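PDB 1LRZ: aminoacyltransferase FemA from Staphylococcus aureus, which catalyses the addition of glycines 2 and 3 to the pentaglycine interpeptide bridge of staphylococcal peptidoglycan, taking the glycine from glycyl-tRNA. Local coordinates for residues 104-109 and 394-399; 111-116 and 390-395; 251-256 and 295-300. All coordinates share one frame; numbering follows the deposited sequence.

Contact 1 (104-109 and 394-399); sequences YLHIDP and VGDFIK
His106 and Asp396 join the two segments by a side-chain hydrogen bond beside a short antiparallel strand pairing. From His106 CB the ring is carried with CG anti to the backbone N (chi1 174°), which swings it toward the partner strand. His106 CD2 lies 3.8 Å from Phe397 O and near Ile398 CG1; His106 CE1 is 3.6 Å from Asp396 OD2, and His106 NE2 donates to that oxygen over 2.7 Å. Asp396 OD2 lies within 4° of the ring plane and accepts with its anti lone pair, while ring and carboxylate planes are 39° apart. ND1 is hydrogen-bonded to Tyr69 OH, so both nitrogens are engaged and the ring's rotation is fixed.

Leu105–Lys399 and Ile107–Phe397 are hydrogen-bonded pairs, with the non-hydrogen-bonded pair His106–Ile398 between them. Ile107 N reaches Phe397 O at 2.8 Å, and Phe397 N returns a bond to Ile107 O at 2.9 Å. Ile107 CG1 packs 3.6 Å from Phe397 CB. Further along, Pro109 CG meets Val394 CG2 at 3.8 Å. Strand 102-107 lies between 67-78, parallel to it, and 397-400, antiparallel, so this pairing brings segments 285 residues apart into one mixed sheet.

Asp108 OD1 and Asp396 OD2 approach to 4.2 Å, with a water donating to both. Two buried carboxylates this close would probably raise each other's proton affinity, an effect that the water should temper, together with Tyr71 OH and Arg74 N at Asp108 and His106 and His146 at Asp396.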
# COMPACT_ATOMS: atom_id res chain seq x y z
N TYR A 104 21.91 -12.10 -18.12
CA TYR A 104 20.76 -12.85 -17.62
C TYR A 104 19.57 -11.92 -17.45
O TYR A 104 19.73 -10.75 -17.11
CB TYR A 104 21.07 -13.59 -16.32
CG TYR A 104 21.25 -12.75 -15.08
CD1 TYR A 104 20.30 -12.75 -14.06
CD2 TYR A 104 22.41 -12.01 -14.89
CE1 TYR A 104 20.51 -12.04 -12.87
CE2 TYR A 104 22.63 -11.29 -13.72
CZ TYR A 104 21.68 -11.31 -12.71
OH TYR A 104 21.92 -10.60 -11.55
N LEU A 105 18.38 -12.46 -17.73
CA LEU A 105 17.12 -11.72 -17.66
C LEU A 105 16.31 -12.21 -16.47
O LEU A 105 16.03 -13.41 -16.33
CB LEU A 105 16.34 -11.93 -18.96
CG LEU A 105 14.87 -11.50 -19.02
CD1 LEU A 105 14.74 -10.02 -18.71
CD2 LEU A 105 14.32 -11.82 -20.40
N HIS A 106 15.95 -11.27 -15.61
CA HIS A 106 15.21 -11.54 -14.38
C HIS A 106 13.78 -10.97 -14.47
O HIS A 106 13.60 -9.77 -14.65
CB HIS A 106 15.97 -10.90 -13.21
CG HIS A 106 15.27 -10.98 -11.89
ND1 HIS A 106 15.65 -10.21 -10.81
CD2 HIS A 106 14.21 -11.71 -11.48
CE1 HIS A 106 14.85 -10.47 -9.79
NE2 HIS A 106 13.97 -11.38 -10.17
N ILE A 107 12.77 -11.84 -14.37
CA ILE A 107 11.38 -11.39 -14.41
C ILE A 107 10.63 -11.76 -13.11
O ILE A 107 10.88 -12.82 -12.52
CB ILE A 107 10.60 -11.99 -15.60
CG1 ILE A 107 10.56 -13.52 -15.48
CG2 ILE A 107 11.26 -11.58 -16.93
CD1 ILE A 107 9.57 -14.20 -16.42
N ASP A 108 9.73 -10.88 -12.68
CA ASP A 108 8.93 -11.12 -11.49
C ASP A 108 7.53 -10.56 -11.77
O ASP A 108 7.10 -9.55 -11.19
CB ASP A 108 9.59 -10.48 -10.24
CG ASP A 108 9.85 -8.98 -10.37
OD1 ASP A 108 10.21 -8.36 -9.35
OD2 ASP A 108 9.69 -8.41 -11.47
N PRO A 109 6.79 -11.22 -12.68
CA PRO A 109 5.44 -10.81 -13.07
C PRO A 109 4.45 -10.70 -11.92
O PRO A 109 4.44 -11.52 -10.99
CB PRO A 109 5.04 -11.88 -14.10
CG PRO A 109 5.76 -13.07 -13.64
CD PRO A 109 7.13 -12.54 -13.24
N VAL A 394 3.38 -15.76 -8.42
CA VAL A 394 4.23 -16.81 -8.95
C VAL A 394 5.70 -16.71 -8.54
O VAL A 394 6.36 -17.74 -8.38
CB VAL A 394 4.15 -16.88 -10.50
CG1 VAL A 394 2.75 -17.36 -10.91
CG2 VAL A 394 4.45 -15.52 -11.11
N GLY A 395 6.20 -15.50 -8.36
CA GLY A 395 7.59 -15.36 -7.96
C GLY A 395 8.54 -14.89 -9.06
O GLY A 395 8.14 -14.22 -10.02
N ASP A 396 9.81 -15.27 -8.91
CA ASP A 396 10.88 -14.86 -9.82
C ASP A 396 11.41 -15.92 -10.76
O ASP A 396 11.55 -17.09 -10.40
CB ASP A 396 12.04 -14.32 -9.00
CG ASP A 396 11.63 -13.20 -8.09
OD1 ASP A 396 10.93 -13.48 -7.09
OD2 ASP A 396 12.00 -12.05 -8.38
N PHE A 397 11.73 -15.50 -11.98
CA PHE A 397 12.29 -16.40 -12.99
C PHE A 397 13.51 -15.74 -13.61
O PHE A 397 13.52 -14.54 -13.93
CB PHE A 397 11.26 -16.72 -14.08
CG PHE A 397 9.97 -17.29 -13.55
CD1 PHE A 397 9.03 -16.46 -12.94
CD2 PHE A 397 9.68 -18.65 -13.70
CE1 PHE A 397 7.82 -16.98 -12.47
CE2 PHE A 397 8.47 -19.17 -13.23
CZ PHE A 397 7.53 -18.33 -12.62
N ILE A 398 14.56 -16.54 -13.80
CA ILE A 398 15.80 -16.05 -14.36
C ILE A 398 16.19 -16.85 -15.59
O ILE A 398 16.18 -18.08 -15.57
CB ILE A 398 16.92 -16.13 -13.30
CG1 ILE A 398 16.67 -15.07 -12.23
CG2 ILE A 398 18.29 -15.96 -13.95
CD1 ILE A 398 17.55 -15.21 -11.01
N LYS A 399 16.50 -16.15 -16.68
CA LYS A 399 16.93 -16.83 -17.88
C LYS A 399 18.35 -16.40 -18.18
O LYS A 399 18.60 -15.25 -18.59
CB LYS A 399 16.05 -16.49 -19.08
CG LYS A 399 16.56 -17.18 -20.34
CD LYS A 399 15.71 -16.91 -21.56
CE LYS A 399 16.19 -17.75 -22.73
NZ LYS A 399 15.28 -17.64 -23.89
O HOH W 1 11.65 -9.72 -7.58
O HOH W 2 5.99 -12.68 -9.19

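Contact 2 (111-116 and 390-395); sequences LPYQYL and IIEYVG
Strands 112-116 and 390-393 run antiparallel, 147° between their directions and 4.3 Å apart at closest approach, with a classic beta bulge where Tyr113 and Gln114 both face Glu392. The evidence for the bulge is a shared acceptor: Glu392 O takes Tyr113 N at 2.7 Å and Gln114 N at 3.1 Å, the first in the carbonyl plane and the second tilted from it. Before the bulge Pro112 pairs with Tyr393; beyond it the register has shifted by one, and Gln114 pairs with Glu392.

The Glu392 side chain carries most of the polar contact. Its CG is anti to the backbone N (chi1 175°) and the chain beyond is extended, which carries the carboxylate alongside both Tyr113 and Gln114. Gln114 NE2 donates to Glu392 OE2 over 2.7 Å, keeping the acceptor in its own amide plane but meeting the carboxylate from above, 43° out of its plane. The second oxygen, OE1, sits at the edge of the Tyr113 ring, 3.6 Å from CD2, and forms a salt bridge with Arg156. Gln114 CG lies over the centre of one face of that same ring, so the tyrosine is packed both on a face and at an edge.

These strands belong to the large mixed sheet of this FemABX protein, in which strand 389-393 lies between 112-116 and 157-162, and strand 122-125 borders 112-116 on its other side.

Leu116 CD1 crosses over the base of the glutamate, 3.7 Å from Glu392 CB. On the opposite face of the sheet Tyr115 and Ile391 lie side by side, Ile391 CG1 approaching the tyrosine ring edge at CD2, 3.9 Å away. Pro112 CB rests 3.9 Å from Ile391 CG2.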
# COMPACT_ATOMS: atom_id res chain seq x y z
N LEU A 111 1.65 -11.56 -11.19
CA LEU A 111 0.70 -12.60 -11.59
C LEU A 111 0.34 -13.51 -10.41
O LEU A 111 1.20 -14.21 -9.89
CB LEU A 111 1.36 -13.46 -12.69
CG LEU A 111 0.59 -14.63 -13.29
CD1 LEU A 111 -0.66 -14.09 -13.96
CD2 LEU A 111 1.47 -15.38 -14.31
N PRO A 112 -0.94 -13.52 -10.00
CA PRO A 112 -1.35 -14.36 -8.88
C PRO A 112 -1.10 -15.84 -9.15
O PRO A 112 -1.20 -16.30 -10.29
CB PRO A 112 -2.85 -14.07 -8.74
CG PRO A 112 -3.00 -12.70 -9.31
CD PRO A 112 -2.08 -12.74 -10.52
N TYR A 113 -0.79 -16.56 -8.08
CA TYR A 113 -0.54 -17.99 -8.11
C TYR A 113 -1.61 -18.67 -7.26
O TYR A 113 -2.38 -19.49 -7.76
CB TYR A 113 0.86 -18.27 -7.55
CG TYR A 113 1.12 -19.71 -7.18
CD1 TYR A 113 0.73 -20.76 -8.02
CD2 TYR A 113 1.78 -20.03 -5.99
CE1 TYR A 113 0.99 -22.09 -7.70
CE2 TYR A 113 2.05 -21.36 -5.65
CZ TYR A 113 1.66 -22.38 -6.51
OH TYR A 113 1.94 -23.69 -6.19
N GLN A 114 -1.67 -18.29 -5.98
CA GLN A 114 -2.64 -18.85 -5.03
C GLN A 114 -3.24 -17.75 -4.15
O GLN A 114 -2.66 -16.68 -3.99
CB GLN A 114 -1.95 -19.86 -4.11
CG GLN A 114 -1.28 -21.03 -4.79
CD GLN A 114 -0.75 -22.04 -3.79
OE1 GLN A 114 -1.07 -23.23 -3.87
NE2 GLN A 114 0.07 -21.58 -2.83
N TYR A 115 -4.41 -18.05 -3.57
CA TYR A 115 -5.10 -17.14 -2.64
C TYR A 115 -5.09 -17.86 -1.30
O TYR A 115 -5.29 -19.07 -1.24
CB TYR A 115 -6.54 -16.92 -3.08
CG TYR A 115 -6.66 -16.30 -4.44
CD1 TYR A 115 -7.18 -17.03 -5.52
CD2 TYR A 115 -6.24 -14.99 -4.66
CE1 TYR A 115 -7.28 -16.45 -6.79
CE2 TYR A 115 -6.33 -14.41 -5.92
CZ TYR A 115 -6.85 -15.14 -6.98
OH TYR A 115 -6.94 -14.54 -8.21
N LEU A 116 -4.85 -17.12 -0.22
CA LEU A 116 -4.82 -17.70 1.12
C LEU A 116 -5.55 -16.78 2.09
O LEU A 116 -5.89 -15.65 1.72
CB LEU A 116 -3.37 -17.87 1.60
CG LEU A 116 -2.44 -18.73 0.73
CD1 LEU A 116 -1.73 -17.87 -0.31
CD2 LEU A 116 -1.41 -19.39 1.61
N ILE A 390 -5.17 -12.96 1.36
CA ILE A 390 -3.77 -13.03 0.93
C ILE A 390 -3.64 -13.47 -0.53
O ILE A 390 -4.32 -14.40 -0.98
CB ILE A 390 -2.94 -14.03 1.77
CG1 ILE A 390 -2.93 -13.63 3.26
CG2 ILE A 390 -1.50 -14.09 1.23
CD1 ILE A 390 -2.34 -12.26 3.54
N ILE A 391 -2.79 -12.79 -1.29
CA ILE A 391 -2.56 -13.20 -2.66
C ILE A 391 -1.08 -13.57 -2.76
O ILE A 391 -0.21 -12.77 -2.41
CB ILE A 391 -2.88 -12.09 -3.69
CG1 ILE A 391 -4.36 -11.72 -3.61
CG2 ILE A 391 -2.53 -12.60 -5.13
CD1 ILE A 391 -4.78 -10.59 -4.56
N GLU A 392 -0.82 -14.80 -3.19
CA GLU A 392 0.55 -15.27 -3.37
C GLU A 392 0.83 -15.23 -4.86
O GLU A 392 0.04 -15.78 -5.65
CB GLU A 392 0.72 -16.71 -2.86
CG GLU A 392 2.11 -17.29 -3.14
CD GLU A 392 2.26 -18.73 -2.65
OE1 GLU A 392 3.35 -19.33 -2.83
OE2 GLU A 392 1.28 -19.26 -2.07
N TYR A 393 1.93 -14.59 -5.25
CA TYR A 393 2.28 -14.48 -6.66
C TYR A 393 3.24 -15.58 -7.11
O TYR A 393 3.84 -16.27 -6.29
CB TYR A 393 2.88 -13.09 -6.94
CG TYR A 393 1.94 -11.97 -6.56
CD1 TYR A 393 2.08 -11.31 -5.34
CD2 TYR A 393 0.86 -11.63 -7.38
CE1 TYR A 393 1.17 -10.34 -4.93
CE2 TYR A 393 -0.07 -10.66 -6.98
CZ TYR A 393 0.10 -10.01 -5.75
OH TYR A 393 -0.78 -9.04 -5.35
N VAL A 394 3.38 -15.76 -8.42
CA VAL A 394 4.23 -16.81 -8.95
C VAL A 394 5.70 -16.71 -8.54
O VAL A 394 6.36 -17.74 -8.38
CB VAL A 394 4.15 -16.88 -10.50
CG1 VAL A 394 2.75 -17.36 -10.91
CG2 VAL A 394 4.45 -15.52 -11.11
N GLY A 395 6.20 -15.50 -8.36
CA GLY A 395 7.59 -15.36 -7.96
C GLY A 395 8.54 -14.89 -9.06
O GLY A 395 8.14 -14.22 -10.02

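Contact 3 (251-256 and 295-300); sequences ELNEER and QKIEEG
Leu252 projects from helix 245-272 and overlaps two successive residues of helix 277-307, Lys296 and Ile297. Its CB lies 3.7 Å from Ile297 CG1. Farther out the branches divide the work: Leu252 CD1 abuts Lys296 CB at 3.8 Å, and Leu252 CD2 meets Lys296 CD at 3.8 Å. The leucine and lysine side chains cross at about a right angle, so that the aliphatic part of the lysine, extended beyond CG, runs past both methyl groups. Leu252 is buried, whereas Lys296 is exposed; the lysine therefore contributes methylene groups at the border of the hydrophobic contact.

Ile297 supplies the complementary projection. Its CG1 lies beside the backbone N (chi1 -68°) and the branch then continues extended, reaching across toward the first helix with CD1 at its end. Ile297 CD1 is 3.6 Å from Asn253 OD1, a van der Waals approach of a carbon to an amide oxygen. Ile297 CD1 also comes within 4.3 Å of Arg256 CD, one turn beyond Leu252. The Arg256 shaft makes this contact, while NH1 is hydrogen-bonded farther back on the same helix 277-307, to Leu290 O.

No hydrogen bond joins the two segments. They bury 233 Å² in all, most of it contributed by Leu252 and Ile297, whose CA atoms are the nearest pair at 6.7 Å. The local axes are 10.2 Å apart and their directions differ by 162°. Two long, sequence-adjacent antiparallel helices with a narrow apolar seam and polar residues along its borders form an antiparallel coiled-coil arm, the helical hairpin that projects from FemA.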
# COMPACT_ATOMS: atom_id res chain seq x y z
N GLU A 251 -12.62 22.57 20.22
CA GLU A 251 -13.75 21.65 20.07
C GLU A 251 -14.21 21.13 21.43
O GLU A 251 -15.40 21.06 21.70
CB GLU A 251 -13.35 20.46 19.19
CG GLU A 251 -13.33 20.75 17.68
CD GLU A 251 -12.49 19.74 16.89
OE1 GLU A 251 -12.55 18.52 17.20
OE2 GLU A 251 -11.79 20.16 15.94
N LEU A 252 -13.26 20.76 22.28
CA LEU A 252 -13.61 20.25 23.61
C LEU A 252 -14.34 21.30 24.43
O LEU A 252 -15.27 20.98 25.17
CB LEU A 252 -12.36 19.77 24.35
CG LEU A 252 -11.75 18.46 23.85
CD1 LEU A 252 -10.39 18.24 24.49
CD2 LEU A 252 -12.69 17.30 24.16
N ASN A 253 -13.93 22.55 24.31
CA ASN A 253 -14.59 23.59 25.08
C ASN A 253 -15.99 23.83 24.58
O ASN A 253 -16.90 24.11 25.36
CB ASN A 253 -13.77 24.88 25.06
CG ASN A 253 -12.70 24.89 26.13
OD1 ASN A 253 -13.00 24.77 27.32
ND2 ASN A 253 -11.45 25.04 25.73
N GLU A 254 -16.19 23.69 23.27
CA GLU A 254 -17.51 23.88 22.70
C GLU A 254 -18.42 22.76 23.18
O GLU A 254 -19.60 22.98 23.46
CB GLU A 254 -17.42 23.92 21.18
CG GLU A 254 -16.42 24.98 20.72
CD GLU A 254 -16.39 25.19 19.22
OE1 GLU A 254 -16.17 24.21 18.48
OE2 GLU A 254 -16.58 26.35 18.79
N GLU A 255 -17.86 21.56 23.30
CA GLU A 255 -18.64 20.43 23.77
C GLU A 255 -18.93 20.64 25.26
O GLU A 255 -20.02 20.32 25.74
CB GLU A 255 -17.87 19.12 23.56
CG GLU A 255 -17.43 18.93 22.11
CD GLU A 255 -16.68 17.62 21.87
OE1 GLU A 255 -15.79 17.28 22.68
OE2 GLU A 255 -16.98 16.94 20.86
N ARG A 256 -17.97 21.20 25.98
CA ARG A 256 -18.15 21.45 27.41
C ARG A 256 -19.29 22.44 27.67
O ARG A 256 -20.10 22.25 28.58
CB ARG A 256 -16.85 21.98 28.03
CG ARG A 256 -16.94 22.04 29.55
CD ARG A 256 -15.63 22.41 30.21
NE ARG A 256 -15.73 22.19 31.65
CZ ARG A 256 -15.63 21.00 32.23
NH1 ARG A 256 -15.41 19.90 31.51
NH2 ARG A 256 -15.79 20.91 33.54
N GLN A 295 -10.59 16.33 31.87
CA GLN A 295 -9.33 15.61 31.80
C GLN A 295 -8.79 15.62 30.37
O GLN A 295 -7.58 15.67 30.17
CB GLN A 295 -9.47 14.17 32.30
CG GLN A 295 -9.61 14.07 33.81
CD GLN A 295 -9.72 12.64 34.31
OE1 GLN A 295 -8.84 11.81 34.06
NE2 GLN A 295 -10.81 12.35 35.03
N LYS A 296 -9.68 15.56 29.39
CA LYS A 296 -9.21 15.59 28.00
C LYS A 296 -8.56 16.94 27.71
O LYS A 296 -7.52 17.01 27.06
CB LYS A 296 -10.36 15.36 27.02
CG LYS A 296 -10.74 13.91 26.78
CD LYS A 296 -11.79 13.88 25.67
CE LYS A 296 -12.42 12.52 25.50
NZ LYS A 296 -13.63 12.64 24.64
N ILE A 297 -9.19 18.01 28.19
CA ILE A 297 -8.66 19.35 27.99
C ILE A 297 -7.29 19.47 28.66
O ILE A 297 -6.33 19.94 28.04
CB ILE A 297 -9.64 20.42 28.54
CG1 ILE A 297 -10.91 20.45 27.67
CG2 ILE A 297 -8.97 21.79 28.54
CD1 ILE A 297 -11.99 21.39 28.15
N GLU A 298 -7.20 19.02 29.91
CA GLU A 298 -5.93 19.08 30.63
C GLU A 298 -4.86 18.28 29.90
O GLU A 298 -3.72 18.73 29.80
CB GLU A 298 -6.09 18.53 32.05
CG GLU A 298 -7.22 19.19 32.82
CD GLU A 298 -7.30 18.73 34.27
OE1 GLU A 298 -7.15 17.51 34.53
OE2 GLU A 298 -7.51 19.59 35.15
N GLU A 299 -5.20 17.10 29.38
CA GLU A 299 -4.21 16.30 28.66
C GLU A 299 -3.77 17.05 27.40
O GLU A 299 -2.59 17.05 27.05
CB GLU A 299 -4.75 14.93 28.25
CG GLU A 299 -3.70 14.08 27.51
CD GLU A 299 -4.25 12.80 26.86
OE1 GLU A 299 -3.44 11.94 26.45
OE2 GLU A 299 -5.49 12.66 26.75
N GLY A 300 -4.72 17.67 26.71
CA GLY A 300 -4.39 18.40 25.50
C GLY A 300 -3.42 19.54 25.77
O GLY A 300 -2.44 19.73 25.04

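How the contacts relate
Contacts 1 and 2 are consecutive places on the same pair of chain stretches, their centres 15 Å apart. Strand 102-107 is followed by 112-116, while 389-393 is followed by 397-400, and Val394 and Gly395 are shared. Because each contact lies in a different mixed sheet, the chain passes twice from one sheet to the other here, so that both chain passages link the two sheets. Contact 3 is nested within the sequence loop that both close, yet lies far off: its centre is 57 Å from contact 1 and 49 Å from contact 2, across the chain's centre. Long-range strand pairing thus unites the globular body, whereas the arm is closed by helices adjacent in sequence.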